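Local coordinates for protein sulfate transporter 4.1, chloroplastic (PDB 7LHV) that cotransports protons and sulfate across a membrane as a symporter of the SLC26/SulP family and may help regulate sulfate assimilation, at residues R87-S92 and K96-A101; F283-A288 and R393-N398; E592-Y597 and D601-I606. One frame throughout, in Å; residues are numbered along the deposited sequence.

Contact 1. Residues R87-S92 and K96-A101; sequences RTYRWS and KLDLMA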
ATOM      1  N   ARG A  87      -9.335  22.960  34.897  1.00 90.85           N
ATOM      2  CA  ARG A  87     -10.560  22.971  35.691  1.00 90.85           C
ATOM      3  C   ARG A  87     -10.521  21.905  36.777  1.00 90.85           C
ATOM      4  O   ARG A  87     -10.852  22.170  37.939  1.00 90.85           O
ATOM      5  CB  ARG A  87     -11.774  22.773  34.784  1.00 90.85           C
ATOM      6  CG  ARG A  87     -12.036  23.935  33.841  1.00 90.85           C
ATOM      7  CD  ARG A  87     -13.253  23.673  32.969  1.00 90.85           C
ATOM      8  NE  ARG A  87     -13.531  24.793  32.076  1.00 90.85           N
ATOM      9  CZ  ARG A  87     -13.039  24.913  30.851  1.00 90.85           C
ATOM     10  NH1 ARG A  87     -12.256  23.986  30.327  1.00 90.85           N
ATOM     11  NH2 ARG A  87     -13.344  25.990  30.133  1.00 90.85           N
ATOM     12  N   THR A  88     -10.112  20.690  36.421  1.00 92.18           N
ATOM     13  CA  THR A  88     -10.023  19.594  37.383  1.00 92.18           C
ATOM     14  C   THR A  88      -8.592  19.499  37.910  1.00 92.18           C
ATOM     15  O   THR A  88      -7.818  18.607  37.563  1.00 92.18           O
ATOM     16  CB  THR A  88     -10.472  18.284  36.740  1.00 92.18           C
ATOM     17  OG1 THR A  88      -9.602  17.966  35.647  1.00 92.18           O
ATOM     18  CG2 THR A  88     -11.896  18.411  36.222  1.00 92.18           C
ATOM     19  N   TYR A  89      -8.252  20.453  38.772  1.00 92.73           N
ATOM     20  CA  TYR A  89      -6.897  20.590  39.295  1.00 92.73           C
ATOM     21  C   TYR A  89      -6.958  20.590  40.818  1.00 92.73           C
ATOM     22  O   TYR A  89      -7.443  21.551  41.424  1.00 92.73           O
ATOM     23  CB  TYR A  89      -6.241  21.863  38.768  1.00 92.73           C
ATOM     24  CG  TYR A  89      -4.798  22.028  39.177  1.00 92.73           C
ATOM     25  CD1 TYR A  89      -3.799  21.280  38.570  1.00 92.73           C
ATOM     26  CD2 TYR A  89      -4.433  22.934  40.161  1.00 92.73           C
ATOM     27  CE1 TYR A  89      -2.481  21.426  38.935  1.00 92.73           C
ATOM     28  CE2 TYR A  89      -3.115  23.085  40.532  1.00 92.73           C
ATOM     29  CZ  TYR A  89      -2.144  22.329  39.916  1.00 92.73           C
ATOM     30  OH  TYR A  89      -0.829  22.477  40.282  1.00 92.73           O
ATOM     31  N   ARG A  90      -6.461  19.519  41.430  1.00 95.70           N
ATOM     32  CA  ARG A  90      -6.404  19.402  42.886  1.00 95.70           C
ATOM     33  C   ARG A  90      -5.065  19.970  43.338  1.00 95.70           C
ATOM     34  O   ARG A  90      -4.035  19.300  43.258  1.00 95.70           O
ATOM     35  CB  ARG A  90      -6.575  17.951  43.316  1.00 95.70           C
ATOM     36  CG  ARG A  90      -7.950  17.382  43.018  1.00 95.70           C
ATOM     37  CD  ARG A  90      -8.038  15.922  43.421  1.00 95.70           C
ATOM     38  NE  ARG A  90      -7.898  15.749  44.862  1.00 95.70           N
ATOM     39  CZ  ARG A  90      -8.904  15.802  45.724  1.00 95.70           C
ATOM     40  NH1 ARG A  90     -10.146  16.019  45.325  1.00 95.70           N
ATOM     41  NH2 ARG A  90      -8.657  15.631  47.020  1.00 95.70           N
ATOM     42  N   TRP A  91      -5.092  21.201  43.851  1.00 96.24           N
ATOM     43  CA  TRP A  91      -3.867  21.971  44.044  1.00 96.24           C
ATOM     44  C   TRP A  91      -2.877  21.247  44.951  1.00 96.24           C
ATOM     45  O   TRP A  91      -1.688  21.140  44.627  1.00 96.24           O
ATOM     46  CB  TRP A  91      -4.220  23.345  44.615  1.00 96.24           C
ATOM     47  CG  TRP A  91      -3.055  24.166  45.074  1.00 96.24           C
ATOM     48  CD1 TRP A  91      -2.426  24.097  46.282  1.00 96.24           C
ATOM     49  CD2 TRP A  91      -2.410  25.217  44.345  1.00 96.24           C
ATOM     50  NE1 TRP A  91      -1.413  25.024  46.341  1.00 96.24           N
ATOM     51  CE2 TRP A  91      -1.385  25.726  45.165  1.00 96.24           C
ATOM     52  CE3 TRP A  91      -2.595  25.770  43.074  1.00 96.24           C
ATOM     53  CZ2 TRP A  91      -0.546  26.761  44.758  1.00 96.24           C
ATOM     54  CZ3 TRP A  91      -1.763  26.797  42.671  1.00 96.24           C
ATOM     55  CH2 TRP A  91      -0.749  27.280  43.509  1.00 96.24           C
ATOM     56  N   SER A  92      -3.365  20.702  46.070  1.00 96.26           N
ATOM     57  CA  SER A  92      -2.484  20.280  47.160  1.00 96.26           C
ATOM     58  C   SER A  92      -1.449  19.259  46.698  1.00 96.26           C
ATOM     59  O   SER A  92      -0.248  19.432  46.928  1.00 96.26           O
ATOM     60  CB  SER A  92      -3.317  19.719  48.311  1.00 96.26           C
ATOM     61  OG  SER A  92      -3.942  18.505  47.939  1.00 96.26           O
ATOM     62  N   LYS A  96       2.617  19.922  43.908  1.00 86.16           N
ATOM     63  CA  LYS A  96       3.913  19.401  44.327  1.00 86.16           C
ATOM     64  C   LYS A  96       4.412  18.337  43.354  1.00 86.16           C
ATOM     65  O   LYS A  96       5.594  18.325  42.982  1.00 86.16           O
ATOM     66  CB  LYS A  96       3.842  18.863  45.762  1.00 86.16           C
ATOM     67  CG  LYS A  96       2.979  17.628  45.982  1.00 86.16           C
ATOM     68  CD  LYS A  96       2.947  17.228  47.447  1.00 86.16           C
ATOM     69  CE  LYS A  96       4.290  16.680  47.923  1.00 86.16           C
ATOM     70  NZ  LYS A  96       4.663  15.391  47.276  1.00 86.16           N
ATOM     71  N   LEU A  97       3.518  17.445  42.912  1.00 81.78           N
ATOM     72  CA  LEU A  97       3.934  16.406  41.973  1.00 81.78           C
ATOM     73  C   LEU A  97       4.377  17.003  40.642  1.00 81.78           C
ATOM     74  O   LEU A  97       5.396  16.587  40.077  1.00 81.78           O
ATOM     75  CB  LEU A  97       2.800  15.405  41.770  1.00 81.78           C
ATOM     76  CG  LEU A  97       2.462  14.566  43.003  1.00 81.78           C
ATOM     77  CD1 LEU A  97       1.306  13.633  42.711  1.00 81.78           C
ATOM     78  CD2 LEU A  97       3.676  13.785  43.473  1.00 81.78           C
ATOM     79  N   ASP A  98       3.633  17.986  40.130  1.00 78.16           N
ATOM     80  CA  ASP A  98       3.994  18.622  38.872  1.00 78.16           C
ATOM     81  C   ASP A  98       5.309  19.378  38.989  1.00 78.16           C
ATOM     82  O   ASP A  98       6.130  19.337  38.071  1.00 78.16           O
ATOM     83  CB  ASP A  98       2.879  19.563  38.422  1.00 78.16           C
ATOM     84  CG  ASP A  98       1.665  18.821  37.913  1.00 78.16           C
ATOM     85  OD1 ASP A  98       1.801  17.628  37.580  1.00 78.16           O
ATOM     86  OD2 ASP A  98       0.578  19.430  37.845  1.00 78.16           O
ATOM     87  N   LEU A  99       5.523  20.080  40.103  1.00 76.54           N
ATOM     88  CA  LEU A  99       6.768  20.818  40.283  1.00 76.54           C
ATOM     89  C   LEU A  99       7.960  19.871  40.327  1.00 76.54           C
ATOM     90  O   LEU A  99       8.983  20.107  39.670  1.00 76.54           O
ATOM     91  CB  LEU A  99       6.697  21.660  41.556  1.00 76.54           C
ATOM     92  CG  LEU A  99       7.844  22.639  41.807  1.00 76.54           C
ATOM     93  CD1 LEU A  99       7.774  23.808  40.839  1.00 76.54           C
ATOM     94  CD2 LEU A  99       7.821  23.130  43.244  1.00 76.54           C
ATOM     95  N   MET A 100       7.842  18.782  41.091  1.00 76.48           N
ATOM     96  CA  MET A 100       8.937  17.823  41.160  1.00 76.48           C
ATOM     97  C   MET A 100       9.198  17.185  39.802  1.00 76.48           C
ATOM     98  O   MET A 100      10.354  17.061  39.379  1.00 76.48           O
ATOM     99  CB  MET A 100       8.635  16.754  42.209  1.00 76.48           C
ATOM    100  CG  MET A 100       8.815  17.233  43.640  1.00 76.48           C
ATOM    101  SD  MET A 100      10.333  18.179  43.876  1.00 76.48           S
ATOM    102  CE  MET A 100      11.576  16.935  43.533  1.00 76.48           C
ATOM    103  N   ALA A 101       8.135  16.787  39.095  1.00 70.01           N
ATOM    104  CA  ALA A 101       8.308  16.166  37.787  1.00 70.01           C
ATOM    105  C   ALA A 101       8.931  17.135  36.791  1.00 70.01           C
ATOM    106  O   ALA A 101       9.798  16.749  36.000  1.00 70.01           O
ATOM    107  CB  ALA A 101       6.967  15.653  37.270  1.00 70.01           C
TER
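Ser92 and Lys96 are the closest pair in the backbone, their CA atoms 7.1 Å apart, because both lie on helix 91-119 about one turn from each other; residues 88-90 lead, through the N-cap at Arg90, into this first predicted membrane helix of the SLC26/SulP transport domain. Lys96 has CG between the backbone N and the carbonyl carbon (chi1 67°), which lays the start of its aliphatic chain alongside the backbone carbonyl of Ser92: CG is 3.8 Å from Ser92 O and CD 3.9 Å from the same Ser92 O. Bends at chi3 and chi4 then carry the ammonium group away. The second meeting joins the loop to the helix two residues further on. Tyr89 presents the edge of its ring to the carboxylate of Asp98, CE1 standing 3.8 Å from Asp98 OD2 and near the ring plane; the two side chains arrive from opposite directions, with ring and carboxylate planes 29° apart. No hydrogen bond forms; the ring offers its C-H edge to the carboxylate oxygen, an approach that is probably weakly electrostatic. Buried Asp98 is gripped instead by two hydrogen bonds from the residues just before helix 406-426, OD2 with Thr404 OG1 and OD1 with the backbone N of Lys403. On helix 406-426 itself, Leu406 touches both Tyr89 and Asp98, and Ile410 packs against Leu99.

Contact 2. Residues F283-A288 and R393-N398; sequences FLRAAA and RSAVNN
Val396 meets Arg285 and Ala286 with a different methyl for each, a split set by its first torsion of 166°: CG1 is anti to the backbone N and points to Ala286, whereas CG2 is anti to the carbonyl carbon and serves Arg285. The contact belongs to the membrane domain of the SLC26/SulP fold. The arginine chain, otherwise extended through chi2, bends at chi3 (55°) and swings its guanidinium past the valine, the two side chains sliding by each other in opposite directions. Helix 391-399 is short and follows strand 388-389, which pairs antiparallel with 149-150; in SLC26 relatives the substrate site lies between the ends of two such short helices, each preceded by a strand, so this helix probably borders the sulfate site here. The axes of 284-288 and 393-398 come no closer than 10.8 Å, at 140° between their directions, and the nearest CA atoms, those of Ala286 and Val396, are 7.0 Å apart. With no hydrogen bond across it, the interface rests on van der Waals contact: one apolar pair, Ala286 CB to Val396 CG1 at 4.1 Å, and methyls against a guanidinium. Arg285 NH1 has a long, weak ion pair with Glu399. Ala395 CB reaches the guanidinium edge, 4.4 Å from Arg285 NH2. Over one guanidinium face, offset toward its rim, sits Val396 CG2, 3.8 Å from Arg285 NH2.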
ATOM      1  N   PHE A 283      15.622   8.192  40.752  1.00 92.87           N
ATOM      2  CA  PHE A 283      15.878   9.522  40.220  1.00 92.87           C
ATOM      3  C   PHE A 283      17.237   9.626  39.543  1.00 92.87           C
ATOM      4  O   PHE A 283      17.461  10.571  38.779  1.00 92.87           O
ATOM      5  CB  PHE A 283      15.775  10.565  41.333  1.00 92.87           C
ATOM      6  CG  PHE A 283      14.374  10.779  41.832  1.00 92.87           C
ATOM      7  CD1 PHE A 283      13.472  11.533  41.098  1.00 92.87           C
ATOM      8  CD2 PHE A 283      13.958  10.225  43.031  1.00 92.87           C
ATOM      9  CE1 PHE A 283      12.182  11.732  41.553  1.00 92.87           C
ATOM     10  CE2 PHE A 283      12.670  10.421  43.491  1.00 92.87           C
ATOM     11  CZ  PHE A 283      11.780  11.174  42.750  1.00 92.87           C
ATOM     12  N   LEU A 284      18.136   8.672  39.795  1.00 84.54           N
ATOM     13  CA  LEU A 284      19.466   8.721  39.197  1.00 84.54           C
ATOM     14  C   LEU A 284      19.401   8.728  37.679  1.00 84.54           C
ATOM     15  O   LEU A 284      20.238   9.362  37.028  1.00 84.54           O
ATOM     16  CB  LEU A 284      20.304   7.541  39.686  1.00 84.54           C
ATOM     17  CG  LEU A 284      20.633   7.531  41.178  1.00 84.54           C
ATOM     18  CD1 LEU A 284      21.460   6.308  41.533  1.00 84.54           C
ATOM     19  CD2 LEU A 284      21.358   8.804  41.574  1.00 84.54           C
ATOM     20  N   ARG A 285      18.411   8.041  37.098  1.00 80.11           N
ATOM     21  CA  ARG A 285      18.249   8.055  35.647  1.00 80.11           C
ATOM     22  C   ARG A 285      18.130   9.476  35.118  1.00 80.11           C
ATOM     23  O   ARG A 285      18.649   9.796  34.043  1.00 80.11           O
ATOM     24  CB  ARG A 285      17.019   7.245  35.243  1.00 80.11           C
ATOM     25  CG  ARG A 285      17.223   5.746  35.234  1.00 80.11           C
ATOM     26  CD  ARG A 285      15.954   5.050  34.782  1.00 80.11           C
ATOM     27  NE  ARG A 285      15.513   5.545  33.484  1.00 80.11           N
ATOM     28  CZ  ARG A 285      14.256   5.546  33.065  1.00 80.11           C
ATOM     29  NH1 ARG A 285      13.274   5.087  33.826  1.00 80.11           N
ATOM     30  NH2 ARG A 285      13.975   6.020  31.855  1.00 80.11           N
ATOM     31  N   ALA A 286      17.441  10.344  35.857  1.00 73.59           N
ATOM     32  CA  ALA A 286      17.346  11.740  35.453  1.00 73.59           C
ATOM     33  C   ALA A 286      18.617  12.511  35.764  1.00 73.59           C
ATOM     34  O   ALA A 286      18.954  13.455  35.041  1.00 73.59           O
ATOM     35  CB  ALA A 286      16.158  12.404  36.138  1.00 73.59           C
ATOM     36  N   ALA A 287      19.327  12.140  36.827  1.00 75.22           N
ATOM     37  CA  ALA A 287      20.538  12.849  37.209  1.00 75.22           C
ATOM     38  C   ALA A 287      21.781  12.328  36.503  1.00 75.22           C
ATOM     39  O   ALA A 287      22.843  12.947  36.623  1.00 75.22           O
ATOM     40  CB  ALA A 287      20.739  12.771  38.723  1.00 75.22           C
ATOM     41  N   ALA A 288      21.678  11.213  35.783  1.00 73.92           N
ATOM     42  CA  ALA A 288      22.851  10.658  35.110  1.00 73.92           C
ATOM     43  C   ALA A 288      23.421  11.582  34.042  1.00 73.92           C
ATOM     44  O   ALA A 288      24.638  11.838  34.072  1.00 73.92           O
ATOM     45  CB  ALA A 288      22.511   9.278  34.538  1.00 73.92           C
ATOM     46  N   ARG A 393      12.241  10.705  28.446  1.00 56.80           N
ATOM     47  CA  ARG A 393      11.774  11.812  29.271  1.00 56.80           C
ATOM     48  C   ARG A 393      10.309  11.643  29.655  1.00 56.80           C
ATOM     49  O   ARG A 393       9.920  11.979  30.777  1.00 56.80           O
ATOM     50  CB  ARG A 393      12.000  13.133  28.542  1.00 56.80           C
ATOM     51  CG  ARG A 393      13.434  13.621  28.597  1.00 56.80           C
ATOM     52  CD  ARG A 393      13.529  15.067  28.175  1.00 56.80           C
ATOM     53  NE  ARG A 393      13.070  15.243  26.804  1.00 56.80           N
ATOM     54  CZ  ARG A 393      13.832  15.081  25.733  1.00 56.80           C
ATOM     55  NH1 ARG A 393      15.109  14.754  25.836  1.00 56.80           N
ATOM     56  NH2 ARG A 393      13.299  15.246  24.527  1.00 56.80           N
ATOM     57  N   SER A 394       9.481  11.129  28.743  1.00 59.10           N
ATOM     58  CA  SER A 394       8.083  10.886  29.085  1.00 59.10           C
ATOM     59  C   SER A 394       7.963   9.834  30.175  1.00 59.10           C
ATOM     60  O   SER A 394       7.148   9.971  31.091  1.00 59.10           O
ATOM     61  CB  SER A 394       7.295  10.462  27.850  1.00 59.10           C
ATOM     62  OG  SER A 394       7.438  11.412  26.814  1.00 59.10           O
ATOM     63  N   ALA A 395       8.770   8.775  30.097  1.00 63.67           N
ATOM     64  CA  ALA A 395       8.787   7.796  31.176  1.00 63.67           C
ATOM     65  C   ALA A 395       9.180   8.453  32.491  1.00 63.67           C
ATOM     66  O   ALA A 395       8.422   8.407  33.468  1.00 63.67           O
ATOM     67  CB  ALA A 395       9.742   6.653  30.835  1.00 63.67           C
ATOM     68  N   VAL A 396      10.320   9.151  32.503  1.00 64.39           N
ATOM     69  CA  VAL A 396      10.804   9.782  33.729  1.00 64.39           C
ATOM     70  C   VAL A 396       9.742  10.708  34.308  1.00 64.39           C
ATOM     71  O   VAL A 396       9.572  10.801  35.529  1.00 64.39           O
ATOM     72  CB  VAL A 396      12.124  10.525  33.458  1.00 64.39           C
ATOM     73  CG1 VAL A 396      12.461  11.458  34.602  1.00 64.39           C
ATOM     74  CG2 VAL A 396      13.243   9.528  33.238  1.00 64.39           C
ATOM     75  N   ASN A 397       8.998  11.391  33.440  1.00 66.28           N
ATOM     76  CA  ASN A 397       7.835  12.147  33.883  1.00 66.28           C
ATOM     77  C   ASN A 397       6.780  11.226  34.487  1.00 66.28           C
ATOM     78  O   ASN A 397       6.101  11.593  35.451  1.00 66.28           O
ATOM     79  CB  ASN A 397       7.257  12.931  32.707  1.00 66.28           C
ATOM     80  CG  ASN A 397       6.643  14.242  33.125  1.00 66.28           C
ATOM     81  OD1 ASN A 397       7.024  14.821  34.139  1.00 66.28           O
ATOM     82  ND2 ASN A 397       5.692  14.727  32.340  1.00 66.28           N
ATOM     83  N   ASN A 398       6.619  10.029  33.917  1.00 69.79           N
ATOM     84  CA  ASN A 398       5.564   9.127  34.366  1.00 69.79           C
ATOM     85  C   ASN A 398       5.816   8.620  35.782  1.00 69.79           C
ATOM     86  O   ASN A 398       4.927   8.698  36.636  1.00 69.79           O
ATOM     87  CB  ASN A 398       5.413   7.958  33.394  1.00 69.79           C
ATOM     88  CG  ASN A 398       4.104   7.222  33.571  1.00 69.79           C
ATOM     89  OD1 ASN A 398       3.032   7.821  33.513  1.00 69.79           O
ATOM     90  ND2 ASN A 398       4.183   5.917  33.795  1.00 69.79           N
TER

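Contact 3. Residues E592-Y597 and D601-I606; sequences ELYQEY and DIQLAI
Asp601, whose backbone N lies close to the carbonyl O of Tyr597 without bonding it, leaves helix 584-599 with a positive phi of 62°, closing it with a Schellman motif. One of the two bonds back into the last turn comes from the next residue: Ile602 N donates to Tyr597 O, nearly straight at 169° but from above the carbonyl plane, and modelled implausibly short at 2.5 Å, a length that this resolution does not establish. The Ile602 side chain then folds over the Tyr597 ring. Its CG2 makes a CH-pi contact with one face, 4.2 Å from the ring centroid. With Gln603 the strand begins. Its backbone pairs with Asn570 and Val572, so that strand 569-575, helix 584-599 and strand 603-606 form a beta-alpha-beta unit of the STAS domain, with the helix packed on the sheet. Gln603 NE2 donates to Leu604 O (2.7 Å) and its OE1 bonds Lys598 NZ; held so, NE2 lies near the plane of the Tyr594 ring, at its edge. Leu604 has CG anti to its N (chi1 -172°), which sends the branch in between the two tyrosines: CD1 lies in the plane of the Tyr597 ring at its edge, 3.6 Å from Tyr597 CE2, while CB is 3.9 Å from Tyr594 CD1. With an alanine at Tyr597, Ile602 CG2 and Leu604 CD1 would probably face a gap, and Leu549 O would lose the phenolic hydroxyl it now bonds. Further on, Ala605 continues the backbone pairing with Val572 and Leu574.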
ATOM      1  N   GLU A 592     -21.108 -12.614 -12.895  1.00 67.84           N
ATOM      2  CA  GLU A 592     -20.280 -13.388 -13.816  1.00 67.84           C
ATOM      3  C   GLU A 592     -20.222 -14.859 -13.415  1.00 67.84           C
ATOM      4  O   GLU A 592     -20.337 -15.747 -14.269  1.00 67.84           O
ATOM      5  CB  GLU A 592     -18.874 -12.797 -13.888  1.00 67.84           C
ATOM      6  CG  GLU A 592     -18.813 -11.431 -14.542  1.00 67.84           C
ATOM      7  CD  GLU A 592     -17.415 -10.846 -14.538  1.00 67.84           C
ATOM      8  OE1 GLU A 592     -16.474 -11.557 -14.127  1.00 67.84           O
ATOM      9  OE2 GLU A 592     -17.258  -9.676 -14.944  1.00 67.84           O
ATOM     10  N   LEU A 593     -20.038 -15.138 -12.122  1.00 66.30           N
ATOM     11  CA  LEU A 593     -20.016 -16.525 -11.662  1.00 66.30           C
ATOM     12  C   LEU A 593     -21.370 -17.195 -11.831  1.00 66.30           C
ATOM     13  O   LEU A 593     -21.435 -18.391 -12.131  1.00 66.30           O
ATOM     14  CB  LEU A 593     -19.546 -16.615 -10.209  1.00 66.30           C
ATOM     15  CG  LEU A 593     -18.044 -16.619  -9.906  1.00 66.30           C
ATOM     16  CD1 LEU A 593     -17.421 -17.863 -10.507  1.00 66.30           C
ATOM     17  CD2 LEU A 593     -17.324 -15.397 -10.424  1.00 66.30           C
ATOM     18  N   TYR A 594     -22.466 -16.458 -11.644  1.00 67.97           N
ATOM     19  CA  TYR A 594     -23.775 -17.052 -11.891  1.00 67.97           C
ATOM     20  C   TYR A 594     -23.937 -17.435 -13.357  1.00 67.97           C
ATOM     21  O   TYR A 594     -24.461 -18.510 -13.675  1.00 67.97           O
ATOM     22  CB  TYR A 594     -24.888 -16.099 -11.474  1.00 67.97           C
ATOM     23  CG  TYR A 594     -26.235 -16.548 -11.975  1.00 67.97           C
ATOM     24  CD1 TYR A 594     -26.845 -17.679 -11.456  1.00 67.97           C
ATOM     25  CD2 TYR A 594     -26.887 -15.860 -12.987  1.00 67.97           C
ATOM     26  CE1 TYR A 594     -28.071 -18.101 -11.918  1.00 67.97           C
ATOM     27  CE2 TYR A 594     -28.114 -16.276 -13.455  1.00 67.97           C
ATOM     28  CZ  TYR A 594     -28.702 -17.396 -12.917  1.00 67.97           C
ATOM     29  OH  TYR A 594     -29.927 -17.814 -13.381  1.00 67.97           O
ATOM     30  N   GLN A 595     -23.501 -16.561 -14.267  1.00 71.75           N
ATOM     31  CA  GLN A 595     -23.585 -16.884 -15.687  1.00 71.75           C
ATOM     32  C   GLN A 595     -22.718 -18.091 -16.028  1.00 71.75           C
ATOM     33  O   GLN A 595     -23.143 -18.982 -16.774  1.00 71.75           O
ATOM     34  CB  GLN A 595     -23.184 -15.673 -16.526  1.00 71.75           C
ATOM     35  CG  GLN A 595     -24.198 -14.541 -16.486  1.00 71.75           C
ATOM     36  CD  GLN A 595     -23.703 -13.289 -17.176  1.00 71.75           C
ATOM     37  OE1 GLN A 595     -22.501 -13.094 -17.346  1.00 71.75           O
ATOM     38  NE2 GLN A 595     -24.632 -12.430 -17.577  1.00 71.75           N
ATOM     39  N   GLU A 596     -21.502 -18.145 -15.479  1.00 68.78           N
ATOM     40  CA  GLU A 596     -20.634 -19.291 -15.736  1.00 68.78           C
ATOM     41  C   GLU A 596     -21.206 -20.575 -15.142  1.00 68.78           C
ATOM     42  O   GLU A 596     -20.980 -21.661 -15.686  1.00 68.78           O
ATOM     43  CB  GLU A 596     -19.233 -19.030 -15.187  1.00 68.78           C
ATOM     44  CG  GLU A 596     -18.486 -17.907 -15.881  1.00 68.78           C
ATOM     45  CD  GLU A 596     -17.155 -17.601 -15.222  1.00 68.78           C
ATOM     46  OE1 GLU A 596     -16.755 -18.353 -14.311  1.00 68.78           O
ATOM     47  OE2 GLU A 596     -16.508 -16.607 -15.614  1.00 68.78           O
ATOM     48  N   TYR A 597     -21.927 -20.474 -14.024  1.00 67.64           N
ATOM     49  CA  TYR A 597     -22.570 -21.647 -13.442  1.00 67.64           C
ATOM     50  C   TYR A 597     -23.733 -22.125 -14.301  1.00 67.64           C
ATOM     51  O   TYR A 597     -23.949 -23.333 -14.445  1.00 67.64           O
ATOM     52  CB  TYR A 597     -23.032 -21.333 -12.021  1.00 67.64           C
ATOM     53  CG  TYR A 597     -21.914 -21.341 -11.004  1.00 67.64           C
ATOM     54  CD1 TYR A 597     -20.743 -22.040 -11.241  1.00 67.64           C
ATOM     55  CD2 TYR A 597     -22.030 -20.650  -9.809  1.00 67.64           C
ATOM     56  CE1 TYR A 597     -19.719 -22.049 -10.320  1.00 67.64           C
ATOM     57  CE2 TYR A 597     -21.009 -20.655  -8.882  1.00 67.64           C
ATOM     58  CZ  TYR A 597     -19.857 -21.357  -9.143  1.00 67.64           C
ATOM     59  OH  TYR A 597     -18.834 -21.369  -8.226  1.00 67.64           O
ATOM     60  N   ASP A 601     -24.248 -25.608 -15.869  1.00 73.53           N
ATOM     61  CA  ASP A 601     -25.443 -26.217 -15.282  1.00 73.53           C
ATOM     62  C   ASP A 601     -25.317 -26.347 -13.765  1.00 73.53           C
ATOM     63  O   ASP A 601     -25.607 -27.397 -13.185  1.00 73.53           O
ATOM     64  CB  ASP A 601     -25.746 -27.574 -15.925  1.00 73.53           C
ATOM     65  CG  ASP A 601     -27.172 -28.023 -15.698  1.00 73.53           C
ATOM     66  OD1 ASP A 601     -27.986 -27.203 -15.225  1.00 73.53           O
ATOM     67  OD2 ASP A 601     -27.479 -29.196 -15.993  1.00 73.53           O
ATOM     68  N   ILE A 602     -24.883 -25.270 -13.114  1.00 70.14           N
ATOM     69  CA  ILE A 602     -24.772 -25.196 -11.662  1.00 70.14           C
ATOM     70  C   ILE A 602     -25.674 -24.072 -11.173  1.00 70.14           C
ATOM     71  O   ILE A 602     -25.703 -22.990 -11.769  1.00 70.14           O
ATOM     72  CB  ILE A 602     -23.318 -24.969 -11.207  1.00 70.14           C
ATOM     73  CG1 ILE A 602     -22.417 -26.104 -11.690  1.00 70.14           C
ATOM     74  CG2 ILE A 602     -23.236 -24.852  -9.701  1.00 70.14           C
ATOM     75  CD1 ILE A 602     -20.946 -25.783 -11.608  1.00 70.14           C
ATOM     76  N   GLN A 603     -26.416 -24.334 -10.101  1.00 68.38           N
ATOM     77  CA  GLN A 603     -27.326 -23.353  -9.528  1.00 68.38           C
ATOM     78  C   GLN A 603     -26.614 -22.550  -8.448  1.00 68.38           C
ATOM     79  O   GLN A 603     -25.942 -23.121  -7.583  1.00 68.38           O
ATOM     80  CB  GLN A 603     -28.555 -24.042  -8.939  1.00 68.38           C
ATOM     81  CG  GLN A 603     -29.592 -23.090  -8.384  1.00 68.38           C
ATOM     82  CD  GLN A 603     -29.964 -22.006  -9.367  1.00 68.38           C
ATOM     83  OE1 GLN A 603     -30.495 -22.280 -10.441  1.00 68.38           O
ATOM     84  NE2 GLN A 603     -29.674 -20.764  -9.010  1.00 68.38           N
ATOM     85  N   LEU A 604     -26.768 -21.231  -8.496  1.00 65.94           N
ATOM     86  CA  LEU A 604     -26.202 -20.342  -7.492  1.00 65.94           C
ATOM     87  C   LEU A 604     -27.303 -19.867  -6.557  1.00 65.94           C
ATOM     88  O   LEU A 604     -28.370 -19.441  -7.012  1.00 65.94           O
ATOM     89  CB  LEU A 604     -25.522 -19.138  -8.142  1.00 65.94           C
ATOM     90  CG  LEU A 604     -24.735 -18.276  -7.160  1.00 65.94           C
ATOM     91  CD1 LEU A 604     -23.397 -18.923  -6.905  1.00 65.94           C
ATOM     92  CD2 LEU A 604     -24.568 -16.854  -7.660  1.00 65.94           C
ATOM     93  N   ALA A 605     -27.041 -19.933  -5.256  1.00 66.41           N
ATOM     94  CA  ALA A 605     -27.988 -19.499  -4.243  1.00 66.41           C
ATOM     95  C   ALA A 605     -27.284 -18.609  -3.232  1.00 66.41           C
ATOM     96  O   ALA A 605     -26.081 -18.745  -2.993  1.00 66.41           O
ATOM     97  CB  ALA A 605     -28.634 -20.693  -3.529  1.00 66.41           C
ATOM     98  N   ILE A 606     -28.041 -17.686  -2.649  1.00 67.66           N
ATOM     99  CA  ILE A 606     -27.558 -16.805  -1.592  1.00 67.66           C
ATOM    100  C   ILE A 606     -28.339 -17.120  -0.326  1.00 67.66           C
ATOM    101  O   ILE A 606     -29.575 -17.135  -0.339  1.00 67.66           O
ATOM    102  CB  ILE A 606     -27.697 -15.324  -1.978  1.00 67.66           C
ATOM    103  CG1 ILE A 606     -27.082 -15.079  -3.354  1.00 67.66           C
ATOM    104  CG2 ILE A 606     -27.042 -14.444  -0.936  1.00 67.66           C
ATOM    105  CD1 ILE A 606     -25.588 -15.272  -3.395  1.00 67.66           C
TER

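How the contacts relate
The three contacts follow one another along the chain without interleaving. Contacts 1 and 2 are neighbours in the membrane part, their centres 18 Å apart, and they touch where Ala101 CB packs against Asn397 OD1. Helix 91-119 connects them: it carries both segments of contact 1, and further along, its Thr104 and Val105 touch Ala286 and Asn397 of contact 2. Contact 3 belongs to the STAS domain, on the opposite side of the chain's centre; its nearest atoms are about 52 Å from contact 1 and about 51 Å from contact 2. Within one chain these contacts lie far apart, yet Glu596 of contact 3 meets Ala357 of the second subunit, so the STAS domain packs on the transport part of its partner.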